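PDB 1VGW: 2-C-methyl-D-erythritol 4-phosphate cytidylyltransferase from Neisseria gonorrhoeae, which probably catalyses the formation of 4-diphosphocytidyl-2-C-methyl-D-erythritol from CTP and 2-C-methyl-D-erythritol 4-phosphate, a step of isoprenoid biosynthesis. Local coordinates for residues K4-A9 and E103-L108. Residues are numbered along the deposited sequence; the frame is centred on the assembly and turned at random.
Sequences KRKNIA and ETDNIL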
loop_
_atom_site.group_PDB
_atom_site.type_symbol
_atom_site.label_atom_id
_atom_site.label_comp_id
_atom_site.label_asym_id
_atom_site.label_seq_id
_atom_site.Cartn_x
_atom_site.Cartn_y
_atom_site.Cartn_z
ATOM N N LYS B 4 5.827 -30.147 -21.663
ATOM C CA LYS B 4 4.920 -29.248 -20.971
ATOM C C LYS B 4 5.065 -27.797 -21.474
ATOM O O LYS B 4 6.059 -27.444 -22.093
ATOM C CB LYS B 4 5.302 -29.219 -19.487
ATOM C CG LYS B 4 4.170 -28.958 -18.537
ATOM C CD LYS B 4 4.408 -29.731 -17.232
ATOM C CE LYS B 4 3.376 -29.230 -16.189
ATOM N NZ LYS B 4 2.006 -29.621 -16.652
ATOM N N ARG B 5 4.016 -27.019 -21.327
ATOM C CA ARG B 5 4.051 -25.570 -21.605
ATOM C C ARG B 5 5.069 -24.951 -20.619
ATOM O O ARG B 5 5.109 -25.351 -19.455
ATOM C CB ARG B 5 2.637 -24.981 -21.394
ATOM C CG ARG B 5 1.897 -24.758 -22.713
ATOM C CD ARG B 5 0.460 -24.281 -22.615
ATOM N NE ARG B 5 -0.356 -25.107 -21.747
ATOM C CZ ARG B 5 -0.758 -24.883 -20.524
ATOM N NH1 ARG B 5 -0.441 -23.729 -19.940
ATOM N NH2 ARG B 5 -1.470 -25.754 -19.835
ATOM N N LYS B 6 5.942 -24.069 -21.090
ATOM C CA LYS B 6 6.981 -23.485 -20.269
ATOM C C LYS B 6 6.622 -22.205 -19.525
ATOM O O LYS B 6 5.817 -21.383 -19.980
ATOM C CB LYS B 6 8.215 -23.170 -21.144
ATOM C CG LYS B 6 8.933 -24.408 -21.662
ATOM C CD LYS B 6 9.912 -23.924 -22.753
ATOM C CE LYS B 6 10.486 -25.088 -23.553
ATOM N NZ LYS B 6 11.007 -24.572 -24.882
ATOM N N ASN B 7 7.368 -21.997 -18.431
ATOM C CA ASN B 7 7.225 -20.783 -17.599
ATOM C C ASN B 7 8.534 -19.988 -17.649
ATOM O O ASN B 7 9.544 -20.499 -17.112
ATOM C CB ASN B 7 6.931 -21.206 -16.167
ATOM C CG ASN B 7 5.485 -21.651 -16.032
ATOM O OD1 ASN B 7 4.597 -20.916 -16.482
ATOM N ND2 ASN B 7 5.282 -22.794 -15.414
ATOM N N ILE B 8 8.529 -18.848 -18.319
ATOM C CA ILE B 8 9.726 -18.032 -18.473
ATOM C C ILE B 8 9.666 -16.660 -17.805
ATOM O O ILE B 8 8.841 -15.797 -18.168
ATOM C CB ILE B 8 10.027 -17.827 -19.976
ATOM C CG1 ILE B 8 10.113 -19.187 -20.710
ATOM C CG2 ILE B 8 11.296 -17.044 -20.225
ATOM C CD1 ILE B 8 9.955 -19.019 -22.207
ATOM N N ALA B 9 10.568 -16.369 -16.871
ATOM C CA ALA B 9 10.588 -15.045 -16.202
ATOM C C ALA B 9 11.291 -13.996 -17.037
ATOM O O ALA B 9 12.368 -14.281 -17.630
ATOM C CB ALA B 9 11.266 -15.112 -14.842
ATOM N N GLU B 103 4.740 -19.869 -29.101
ATOM C CA GLU B 103 3.583 -18.978 -28.988
ATOM C C GLU B 103 2.779 -19.231 -27.727
ATOM O O GLU B 103 2.192 -18.281 -27.173
ATOM C CB GLU B 103 2.636 -19.136 -30.191
ATOM C CG GLU B 103 3.057 -18.473 -31.480
ATOM C CD GLU B 103 2.376 -17.162 -31.755
ATOM O OE1 GLU B 103 2.981 -16.243 -32.380
ATOM O OE2 GLU B 103 1.225 -16.942 -31.339
ATOM N N THR B 104 2.628 -20.473 -27.281
ATOM C CA THR B 104 1.818 -20.792 -26.123
ATOM C C THR B 104 2.500 -20.879 -24.791
ATOM O O THR B 104 1.819 -21.231 -23.785
ATOM C CB THR B 104 1.041 -22.146 -26.382
ATOM O OG1 THR B 104 2.003 -23.074 -26.926
ATOM C CG2 THR B 104 -0.049 -21.936 -27.407
ATOM N N ASP B 105 3.806 -20.712 -24.670
ATOM C CA ASP B 105 4.479 -20.713 -23.362
ATOM C C ASP B 105 4.149 -19.414 -22.592
ATOM O O ASP B 105 3.856 -18.388 -23.217
ATOM C CB ASP B 105 6.005 -20.718 -23.588
ATOM C CG ASP B 105 6.534 -22.079 -24.039
ATOM O OD1 ASP B 105 6.048 -23.118 -23.586
ATOM O OD2 ASP B 105 7.464 -22.103 -24.877
ATOM N N ASN B 106 4.231 -19.402 -21.291
ATOM C CA ASN B 106 3.971 -18.253 -20.450
ATOM C C ASN B 106 5.193 -17.351 -20.200
ATOM O O ASN B 106 6.308 -17.835 -19.919
ATOM C CB ASN B 106 3.430 -18.764 -19.093
ATOM C CG ASN B 106 2.135 -19.503 -19.188
ATOM O OD1 ASN B 106 1.191 -19.087 -19.867
ATOM N ND2 ASN B 106 1.985 -20.644 -18.491
ATOM N N ILE B 107 5.005 -16.036 -20.286
ATOM C CA ILE B 107 6.103 -15.050 -19.994
ATOM C C ILE B 107 5.729 -14.291 -18.708
ATOM O O ILE B 107 4.594 -13.729 -18.701
ATOM C CB ILE B 107 6.184 -14.017 -21.097
ATOM C CG1 ILE B 107 6.346 -14.609 -22.495
ATOM C CG2 ILE B 107 7.239 -12.935 -20.835
ATOM C CD1 ILE B 107 7.607 -15.408 -22.732
ATOM N N LEU B 108 6.447 -14.441 -17.609
ATOM C CA LEU B 108 6.108 -13.718 -16.358
ATOM C C LEU B 108 6.935 -12.418 -16.249
ATOM O O LEU B 108 8.159 -12.524 -16.043
ATOM C CB LEU B 108 6.378 -14.585 -15.144
ATOM C CG LEU B 108 5.429 -15.723 -14.822
ATOM C CD1 LEU B 108 5.649 -16.932 -15.790
ATOM C CD2 LEU B 108 5.643 -16.232 -13.411
HETATM O O HOH W 1 0.107 -21.240 -21.412
#
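I8 and I107 sit abreast on two neighbouring parallel strands of the Rossmann-like α/β sheet of this GT-A-type cytidylyltransferase, and the contact illustrates close packing between paired strands giving way to a watered loop end. In the buried half, I8 uses both backbone polar atoms: its N reaches N106 O at 2.9 Å and its O accepts L108 N at 2.8 Å. The two isoleucines meet through their CD1 methyls, 4.3 Å apart, on the face where helix 174-180 packs against I107; L108 turns to the other face, against helix 119-129. On that second face the amides of N7 and N106 lie side by side, their planes 17° apart, joined by a weak bond from N106 ND2 to N7 OD1, while G130 O also accepts from N106 ND2 and A49 O takes N7 ND2. Toward the strand starts D105, with CG beside its own backbone N (chi1 -75°), brings OD1 to 2.7 Å from K6 N, which meets it from above the carboxylate plane. Packing is looser around exposed R5, whose NH1 is held by G130 O. A water links the two segments here, accepting from R5 NH1 and donating to T104 O and N106 OD1, each at 2.9 Å.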